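Local coordinates for cell division control protein Cdc48 (Mycobacterium smegmatis, PDB 5E7P) that binds ADP at two nucleotide sites and probably hydrolyses ATP, at residues 64-69 with 89-94; 57-62 with 101-106; 525-530 with 736-741. One frame throughout, in Å; residues are numbered along the deposited sequence.

In the fold
Interactions 1 and 2 share the N-terminal Cdc48-type domain, whose family belongs to the double-psi beta-barrels. Their centres are about 9 Å apart, and they meet where strand 57-61 pairs with strand 65-72: Leu-60 and Val-58 are probably hydrogen-bonded to Thr-66 and Ala-68. Along the chain, interaction 1 is nested inside the loop that interaction 2 closes, with helix 86-92 leading on to strand 98-104. Interaction 3 follows more than 400 residues later and begins in the second AAA module, at the loop after strand 521-525. Its centre lies about 45 Å from that of interaction 1 and about 37 Å from that of interaction 2. It joins a nucleotide-binding loop to the last helix, 732-739, and the residues just after it.

Interaction 1: residues 64-69 with 89-94; sequences RTTAAV and LSNAGV
With OG1 of Thr-66 turned opposite the backbone N (chi1 -168°), the two branches of this side chain are shared between two residues of helix 86-92: OG1 lies 3.5 Å from Asn-91 CB, and methyl CG2 packs 3.6 Å from Ala-92 CB. A bend at chi3 (62°) folds Arg-64 back along the same helix end. Its guanidinium group rests with one face over the carbonyl oxygen of Asn-91, which stands 3.8 Å from the plane and toward the rim of the group. NH1 of the same group is hydrogen-bonded to the carbonyl oxygen of Gly-142. The backbone adds a hydrogen bond from Arg-64 N to Ala-92 O (3.3 Å, 152° at the hydrogen), the donor standing well above the carbonyl plane.

One water joins the polar ends, donating to Thr-66 OG1 at 2.8 Å and accepting from Asn-91 ND2 at 3.0 Å. Asn-91 OD1 receives the backbone NH of Thr-144, so both ends of this buried amide are engaged and its rotation is fixed. Gly-93, with positive phi, is the C-prime residue of a Schellman motif: Val-94 N reaches back to Leu-89 O at 3.0 Å, and Gly-93 N makes a weak bond to Ser-90 O. The closed helix end thus abuts the start of strand 65-72, with Leu-89 and Val-94 packing on strand 22-28 and Thr-66 on Leu-60 of strand 57-61.

Interaction 2: residues 57-62 with 101-106; sequences AVALTG and LVSPVT
Backbone hydrogen bonds come first: Ala-59 with Ser-103 and Thr-61 with Leu-101 form two antiparallel hydrogen-bonded pairs, bonded in both directions. Ser-103 N reaches Ala-59 O at 3.1 Å, Thr-61 N reaches Leu-101 O at 3.0 Å, and Leu-101 N returns to Thr-61 O at 3.1 Å. Between them, Leu-60 and Val-102 form a non-hydrogen-bonded pair, where the CA-H groups take over: Val-102 CA approaches Ala-59 O at 3.4 Å, and Leu-60 CA makes the matching contact with Leu-101 O. The N-to-C directions of the two short strand segments differ by 151°, a twisted antiparallel pair.

Apolar packing joins Leu-60 and Val-102 side by side, CD2 against CG2 at 3.7 Å. The other Val-102 branch, CG1, stands opposite the backbone N (chi1 -168°), which carries it to Val-58 CB at 3.8 Å. On the Ala-59 face, beyond the strand end, Val-105 turns toward strand 57-61, its CB 3.9 Å from Ala-59 CB and CG1 near Ala-57 CB.

One water donates to Leu-101 O and is bonded to Thr-61 OG1 and Ser-103 OG; at the other end of the pair a second donates to Ala-57 O. Chemically the faces differ: Leu-60 and Val-102, with Leu-42 and Leu-50, make one buried and apolar, consistent with a double-psi barrel interior; the other, partly exposed, mixes apolar groups with hydroxyls and bound water.

Interaction 3: residues 525-530 with 736-741; sequences YGPPGC and ESLREF. With ADP (adenosine-5'-diphosphate), chain D.
Leu-738 and Phe-741 meet Tyr-525 and the two residues after it. Methyl CD1 of Leu-738 lies against the peptide joining Gly-526 to Pro-527, 3.5 Å from Gly-526 C, and touches Pro-527 CD at 3.7 Å. The aromatic contact is T-shaped: the edge of Phe-741 is directed at a face of Tyr-525, with centroids 5.4 Å apart and planes at 71°. Atom CD2 of Phe-741 makes the approach, 3.9 Å from Tyr-525 CZ. At the edge of the tyrosine ring, near its plane, the carbonyl oxygen of Leu-738 stands 3.4 Å from CE2. The Phe-741 ring is put there by chi1 of 175°, which extends it away from its own backbone N.

Residues 526-533, GPPGCGKT, are a P-loop (Walker A) that follows strand 521-525 of the parallel AAA sheet. Leu-738 of helix 732-739 thus packs at the start of this loop. Farther along the loop, Gly-529 N donates to O1B of ADP at 2.9 Å with a nearly straight bond, and Cys-530 N makes a weak bond to O1A. Gly-531 and Phe-534 continue the backbone grip on the ligand.

In the next shell, Pro-632 touches both Leu-738 and Phe-741, and strand 645-650 supports the group through Leu-648, which touches both Tyr-525 and Phe-741, and Phe-650 beside Leu-738. Within the helix, Arg-739 NH1 makes a salt bridge to Glu-736 OE2 (3.0 Å), while Arg-739 NE pairs with Glu-652 just past that strand.

Interaction 1: residues 64-69 with 89-94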
loop_
_atom_site.group_PDB
_atom_site.type_symbol
_atom_site.label_atom_id
_atom_site.label_comp_id
_atom_site.label_asym_id
_atom_site.label_seq_id
_atom_site.Cartn_x
_atom_site.Cartn_y
_atom_site.Cartn_z
ATOM N N ARG A 64 15.864 -13.402 22.570
ATOM C CA ARG A 64 15.045 -13.803 21.434
ATOM C C ARG A 64 14.993 -12.677 20.408
ATOM O O ARG A 64 15.403 -11.549 20.687
ATOM C CB ARG A 64 13.620 -14.131 21.886
ATOM C CG ARG A 64 13.530 -14.995 23.130
ATOM C CD ARG A 64 12.079 -15.240 23.501
ATOM N NE ARG A 64 11.371 -15.958 22.446
ATOM C CZ ARG A 64 10.050 -16.089 22.387
ATOM N NH1 ARG A 64 9.493 -16.761 21.388
ATOM N NH2 ARG A 64 9.284 -15.544 23.323
ATOM N N THR A 65 14.474 -12.985 19.224
ATOM C CA THR A 65 14.304 -11.980 18.183
ATOM C C THR A 65 12.829 -11.792 17.844
ATOM O O THR A 65 12.129 -12.749 17.512
ATOM C CB THR A 65 15.076 -12.349 16.900
ATOM O OG1 THR A 65 16.485 -12.351 17.166
ATOM C CG2 THR A 65 14.781 -11.344 15.796
ATOM N N THR A 66 12.357 -10.552 17.937
ATOM C CA THR A 66 10.984 -10.230 17.570
ATOM C C THR A 66 10.965 -8.991 16.682
ATOM O O THR A 66 12.015 -8.504 16.265
ATOM C CB THR A 66 10.097 -9.997 18.812
ATOM O OG1 THR A 66 8.719 -9.973 18.423
ATOM C CG2 THR A 66 10.455 -8.685 19.495
ATOM N N ALA A 67 9.772 -8.488 16.386
ATOM C CA ALA A 67 9.644 -7.278 15.587
ATOM C C ALA A 67 8.461 -6.429 16.038
ATOM O O ALA A 67 7.451 -6.948 16.511
ATOM C CB ALA A 67 9.525 -7.624 14.116
ATOM N N ALA A 68 8.599 -5.116 15.895
ATOM C CA ALA A 68 7.526 -4.198 16.241
ATOM C C ALA A 68 7.539 -2.994 15.310
ATOM O O ALA A 68 8.493 -2.790 14.562
ATOM C CB ALA A 68 7.649 -3.758 17.692
ATOM N N VAL A 69 6.471 -2.204 15.358
ATOM C CA VAL A 69 6.360 -1.003 14.539
ATOM C C VAL A 69 6.961 0.192 15.271
ATOM O O VAL A 69 6.619 0.461 16.426
ATOM C CB VAL A 69 4.888 -0.701 14.185
ATOM C CG1 VAL A 69 4.771 0.612 13.412
ATOM C CG2 VAL A 69 4.290 -1.853 13.390
ATOM N N LEU A 89 8.530 -6.842 25.424
ATOM C CA LEU A 89 9.625 -7.229 26.308
ATOM C C LEU A 89 9.716 -8.747 26.396
ATOM O O LEU A 89 10.807 -9.317 26.409
ATOM C CB LEU A 89 9.422 -6.642 27.706
ATOM C CG LEU A 89 9.639 -5.140 27.890
ATOM C CD1 LEU A 89 9.333 -4.737 29.322
ATOM C CD2 LEU A 89 11.062 -4.753 27.519
ATOM N N SER A 90 8.557 -9.393 26.448
ATOM C CA SER A 90 8.483 -10.846 26.508
ATOM C C SER A 90 8.891 -11.483 25.180
ATOM O O SER A 90 9.629 -12.467 25.158
ATOM C CB SER A 90 7.070 -11.281 26.898
ATOM O OG SER A 90 6.957 -12.691 26.913
ATOM N N ASN A 91 8.414 -10.916 24.075
ATOM C CA ASN A 91 8.718 -11.449 22.748
ATOM C C ASN A 91 10.184 -11.291 22.352
ATOM O O ASN A 91 10.711 -12.080 21.567
ATOM C CB ASN A 91 7.821 -10.807 21.684
ATOM C CG ASN A 91 6.373 -11.240 21.799
ATOM O OD1 ASN A 91 6.062 -12.242 22.446
ATOM N ND2 ASN A 91 5.475 -10.488 21.165
ATOM N N ALA A 92 10.836 -10.268 22.894
ATOM C CA ALA A 92 12.220 -9.974 22.546
ATOM C C ALA A 92 13.204 -10.606 23.527
ATOM O O ALA A 92 14.414 -10.585 23.303
ATOM C CB ALA A 92 12.439 -8.470 22.471
ATOM N N GLY A 93 12.680 -11.165 24.614
ATOM C CA GLY A 93 13.514 -11.773 25.633
ATOM C C GLY A 93 14.377 -10.744 26.335
ATOM O O GLY A 93 15.563 -10.971 26.573
ATOM N N VAL A 94 13.776 -9.605 26.659
ATOM C CA VAL A 94 14.484 -8.519 27.320
ATOM C C VAL A 94 13.816 -8.162 28.645
ATOM O O VAL A 94 12.601 -7.968 28.705
ATOM C CB VAL A 94 14.531 -7.259 26.432
ATOM C CG1 VAL A 94 15.354 -6.165 27.096
ATOM C CG2 VAL A 94 15.094 -7.596 25.063
HETATM O O HOH W 1 6.797 -8.270 19.656
#

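Interaction 2: residues 57-62 with 101-106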
loop_
_atom_site.group_PDB
_atom_site.type_symbol
_atom_site.label_atom_id
_atom_site.label_comp_id
_atom_site.label_asym_id
_atom_site.label_seq_id
_atom_site.Cartn_x
_atom_site.Cartn_y
_atom_site.Cartn_z
ATOM N N ALA A 57 8.944 -0.993 10.488
ATOM C CA ALA A 57 9.160 -2.030 11.490
ATOM C C ALA A 57 10.629 -2.122 11.869
ATOM O O ALA A 57 11.509 -1.865 11.048
ATOM C CB ALA A 57 8.664 -3.376 10.992
ATOM N N VAL A 58 10.883 -2.484 13.121
ATOM C CA VAL A 58 12.243 -2.727 13.585
ATOM C C VAL A 58 12.368 -4.121 14.179
ATOM O O VAL A 58 11.407 -4.667 14.720
ATOM C CB VAL A 58 12.693 -1.703 14.652
ATOM C CG1 VAL A 58 13.060 -0.383 14.006
ATOM C CG2 VAL A 58 11.616 -1.521 15.715
ATOM N N ALA A 59 13.559 -4.694 14.067
ATOM C CA ALA A 59 13.863 -5.943 14.741
ATOM C C ALA A 59 14.307 -5.621 16.161
ATOM O O ALA A 59 15.123 -4.727 16.372
ATOM C CB ALA A 59 14.953 -6.693 13.997
ATOM N N LEU A 60 13.752 -6.337 17.133
ATOM C CA LEU A 60 14.119 -6.154 18.534
ATOM C C LEU A 60 14.702 -7.448 19.085
ATOM O O LEU A 60 14.035 -8.485 19.092
ATOM C CB LEU A 60 12.908 -5.712 19.357
ATOM C CG LEU A 60 12.428 -4.280 19.100
ATOM C CD1 LEU A 60 11.071 -4.040 19.735
ATOM C CD2 LEU A 60 13.444 -3.273 19.620
ATOM N N THR A 61 15.947 -7.382 19.549
ATOM C CA THR A 61 16.687 -8.589 19.904
ATOM C C THR A 61 17.274 -8.567 21.311
ATOM O O THR A 61 18.093 -7.711 21.644
ATOM C CB THR A 61 17.831 -8.859 18.904
ATOM O OG1 THR A 61 17.319 -8.847 17.566
ATOM C CG2 THR A 61 18.468 -10.207 19.180
ATOM N N GLY A 62 16.841 -9.518 22.132
ATOM C CA GLY A 62 17.470 -9.783 23.412
ATOM C C GLY A 62 17.990 -11.208 23.401
ATOM O O GLY A 62 18.924 -11.526 22.664
ATOM N N LEU A 101 18.767 -4.715 21.308
ATOM C CA LEU A 101 19.289 -4.398 19.985
ATOM C C LEU A 101 18.154 -4.035 19.034
ATOM O O LEU A 101 17.208 -4.804 18.852
ATOM C CB LEU A 101 20.105 -5.565 19.426
ATOM C CG LEU A 101 21.618 -5.511 19.661
ATOM C CD1 LEU A 101 22.221 -4.294 18.967
ATOM C CD2 LEU A 101 21.955 -5.510 21.147
ATOM N N VAL A 102 18.250 -2.851 18.438
ATOM C CA VAL A 102 17.240 -2.371 17.506
ATOM C C VAL A 102 17.854 -2.223 16.119
ATOM O O VAL A 102 18.966 -1.719 15.978
ATOM C CB VAL A 102 16.669 -1.014 17.956
ATOM C CG1 VAL A 102 15.429 -0.661 17.146
ATOM C CG2 VAL A 102 16.344 -1.047 19.437
ATOM N N SER A 103 17.129 -2.666 15.097
ATOM C CA SER A 103 17.612 -2.577 13.725
ATOM C C SER A 103 16.455 -2.703 12.745
ATOM O O SER A 103 15.463 -3.372 13.039
ATOM C CB SER A 103 18.637 -3.678 13.449
ATOM O OG SER A 103 18.025 -4.954 13.474
ATOM N N PRO A 104 16.575 -2.055 11.576
ATOM C CA PRO A 104 15.559 -2.198 10.532
ATOM C C PRO A 104 15.401 -3.653 10.116
ATOM O O PRO A 104 16.383 -4.395 10.075
ATOM C CB PRO A 104 16.126 -1.370 9.370
ATOM C CG PRO A 104 17.578 -1.188 9.681
ATOM C CD PRO A 104 17.654 -1.140 11.169
ATOM N N VAL A 105 14.172 -4.059 9.825
ATOM C CA VAL A 105 13.907 -5.428 9.412
ATOM C C VAL A 105 13.063 -5.436 8.146
ATOM O O VAL A 105 12.182 -4.597 7.971
ATOM C CB VAL A 105 13.210 -6.237 10.534
ATOM C CG1 VAL A 105 11.827 -5.669 10.839
ATOM C CG2 VAL A 105 13.123 -7.715 10.169
ATOM N N THR A 106 13.361 -6.362 7.244
ATOM C CA THR A 106 12.540 -6.544 6.060
ATOM C C THR A 106 11.272 -7.297 6.447
ATOM O O THR A 106 11.335 -8.382 7.035
ATOM C CB THR A 106 13.285 -7.321 4.959
ATOM O OG1 THR A 106 14.490 -6.629 4.613
ATOM C CG2 THR A 106 12.410 -7.453 3.719
HETATM O O HOH W 2 12.549 -1.174 8.432
HETATM O O HOH W 3 17.446 -6.262 16.276
#

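Interaction 3: residues 525-530 with 736-741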
loop_
_atom_site.group_PDB
_atom_site.type_symbol
_atom_site.label_atom_id
_atom_site.label_comp_id
_atom_site.label_asym_id
_atom_site.label_seq_id
_atom_site.Cartn_x
_atom_site.Cartn_y
_atom_site.Cartn_z
ATOM N N TYR A 525 12.824 14.066 -15.900
ATOM C CA TYR A 525 14.194 13.565 -15.963
ATOM C C TYR A 525 15.172 14.387 -15.131
ATOM O O TYR A 525 15.094 15.616 -15.082
ATOM C CB TYR A 525 14.677 13.485 -17.417
ATOM C CG TYR A 525 14.677 14.818 -18.133
ATOM C CD1 TYR A 525 13.546 15.267 -18.804
ATOM C CD2 TYR A 525 15.805 15.626 -18.136
ATOM C CE1 TYR A 525 13.541 16.483 -19.455
ATOM C CE2 TYR A 525 15.809 16.840 -18.784
ATOM C CZ TYR A 525 14.674 17.266 -19.442
ATOM O OH TYR A 525 14.673 18.478 -20.091
ATOM N N GLY A 526 16.098 13.693 -14.482
ATOM C CA GLY A 526 17.136 14.343 -13.705
ATOM C C GLY A 526 18.187 13.348 -13.261
ATOM O O GLY A 526 18.019 12.145 -13.455
ATOM N N PRO A 527 19.282 13.844 -12.666
ATOM C CA PRO A 527 20.336 12.975 -12.135
ATOM C C PRO A 527 19.808 12.138 -10.975
ATOM O O PRO A 527 18.850 12.553 -10.322
ATOM C CB PRO A 527 21.394 13.968 -11.645
ATOM C CG PRO A 527 20.646 15.231 -11.397
ATOM C CD PRO A 527 19.558 15.269 -12.420
ATOM N N PRO A 528 20.417 10.966 -10.729
ATOM C CA PRO A 528 19.962 10.046 -9.680
ATOM C C PRO A 528 19.977 10.681 -8.294
ATOM O O PRO A 528 20.774 11.582 -8.030
ATOM C CB PRO A 528 20.991 8.910 -9.741
ATOM C CG PRO A 528 21.544 8.973 -11.119
ATOM C CD PRO A 528 21.570 10.426 -11.470
ATOM N N GLY A 529 19.094 10.204 -7.422
ATOM C CA GLY A 529 19.039 10.663 -6.046
ATOM C C GLY A 529 18.616 12.109 -5.884
ATOM O O GLY A 529 19.021 12.772 -4.932
ATOM N N CYS A 530 17.793 12.601 -6.807
ATOM C CA CYS A 530 17.331 13.984 -6.750
ATOM C C CYS A 530 15.813 14.094 -6.645
ATOM O O CYS A 530 15.259 15.195 -6.656
ATOM C CB CYS A 530 17.844 14.771 -7.953
ATOM S SG CYS A 530 19.629 14.980 -7.954
ATOM N N GLU A 736 25.241 18.737 -16.512
ATOM C CA GLU A 736 25.195 19.697 -17.607
ATOM C C GLU A 736 24.525 19.067 -18.824
ATOM O O GLU A 736 23.752 19.717 -19.529
ATOM C CB GLU A 736 26.606 20.160 -17.973
ATOM C CG GLU A 736 26.651 21.459 -18.757
ATOM C CD GLU A 736 26.305 22.666 -17.903
ATOM O OE1 GLU A 736 25.953 23.721 -18.474
ATOM O OE2 GLU A 736 26.393 22.563 -16.659
ATOM N N SER A 737 24.824 17.794 -19.057
ATOM C CA SER A 737 24.280 17.064 -20.196
ATOM C C SER A 737 22.758 16.921 -20.118
ATOM O O SER A 737 22.070 16.937 -21.139
ATOM C CB SER A 737 24.935 15.685 -20.297
ATOM O OG SER A 737 24.525 15.006 -21.471
ATOM N N LEU A 738 22.236 16.783 -18.903
ATOM C CA LEU A 738 20.799 16.654 -18.700
ATOM C C LEU A 738 20.093 17.998 -18.823
ATOM O O LEU A 738 18.978 18.077 -19.340
ATOM C CB LEU A 738 20.500 16.039 -17.332
ATOM C CG LEU A 738 20.922 14.588 -17.129
ATOM C CD1 LEU A 738 20.475 14.096 -15.769
ATOM C CD2 LEU A 738 20.348 13.723 -18.232
ATOM N N ARG A 739 20.743 19.051 -18.341
ATOM C CA ARG A 739 20.162 20.389 -18.376
ATOM C C ARG A 739 20.032 20.904 -19.808
ATOM O O ARG A 739 19.089 21.628 -20.133
ATOM C CB ARG A 739 20.997 21.361 -17.537
ATOM C CG ARG A 739 20.356 22.729 -17.361
ATOM C CD ARG A 739 21.249 23.682 -16.580
ATOM N NE ARG A 739 21.460 23.254 -15.199
ATOM C CZ ARG A 739 22.605 22.767 -14.733
ATOM N NH1 ARG A 739 23.651 22.645 -15.539
ATOM N NH2 ARG A 739 22.708 22.405 -13.460
ATOM N N GLU A 740 20.980 20.522 -20.659
ATOM C CA GLU A 740 20.988 20.956 -22.053
ATOM C C GLU A 740 20.075 20.115 -22.943
ATOM O O GLU A 740 19.833 20.471 -24.096
ATOM C CB GLU A 740 22.411 20.925 -22.615
ATOM C CG GLU A 740 23.321 22.026 -22.103
ATOM C CD GLU A 740 24.702 21.966 -22.728
ATOM O OE1 GLU A 740 25.009 20.952 -23.391
ATOM O OE2 GLU A 740 25.479 22.933 -22.559
ATOM N N PHE A 741 19.571 19.008 -22.405
ATOM C CA PHE A 741 18.794 18.050 -23.191
ATOM C C PHE A 741 17.588 18.660 -23.907
ATOM O O PHE A 741 17.348 18.370 -25.079
ATOM C CB PHE A 741 18.345 16.868 -22.324
ATOM C CG PHE A 741 17.445 15.902 -23.042
ATOM C CD1 PHE A 741 17.973 14.953 -23.900
ATOM C CD2 PHE A 741 16.071 15.948 -22.866
ATOM C CE1 PHE A 741 17.148 14.066 -24.567
ATOM C CE2 PHE A 741 15.242 15.067 -23.532
ATOM C CZ PHE A 741 15.781 14.123 -24.383
HETATM P PB ADP D . 16.302 8.234 -8.779
HETATM O O1B ADP D . 17.611 7.791 -8.172
HETATM O O2B ADP D . 15.699 7.204 -9.703
HETATM O O3B ADP D . 16.323 9.636 -9.345
HETATM P PA ADP D . 14.978 9.539 -6.595
HETATM O O1A ADP D . 15.791 10.713 -7.082
HETATM O O2A ADP D . 13.483 9.655 -6.468
HETATM O O3A ADP D . 15.290 8.251 -7.517
HETATM O "O5'" ADP D . 15.528 9.144 -5.134
HETATM C "C5'" ADP D . 14.882 8.151 -4.342
HETATM C "C4'" ADP D . 15.257 8.364 -2.878
HETATM O "O4'" ADP D . 15.982 9.587 -2.710
HETATM C "C3'" ADP D . 14.024 8.458 -1.996
HETATM O "O3'" ADP D . 13.806 7.233 -1.292
HETATM C "C2'" ADP D . 14.305 9.588 -1.026
HETATM O "O2'" ADP D . 14.559 9.066 0.283
HETATM C "C1'" ADP D . 15.546 10.297 -1.545
HETATM N N9 ADP D . 15.160 11.677 -1.924
HETATM C C8 ADP D . 15.217 12.186 -3.169
HETATM N N7 ADP D . 14.791 13.474 -3.195
HETATM C C5 ADP D . 14.449 13.809 -1.939
HETATM C C6 ADP D . 13.922 15.021 -1.271
HETATM N N6 ADP D . 13.674 16.150 -1.976
HETATM N N1 ADP D . 13.698 14.958 0.061
HETATM C C2 ADP D . 13.941 13.835 0.761
HETATM N N3 ADP D . 14.420 12.698 0.222
HETATM C C4 ADP D . 14.692 12.622 -1.103
#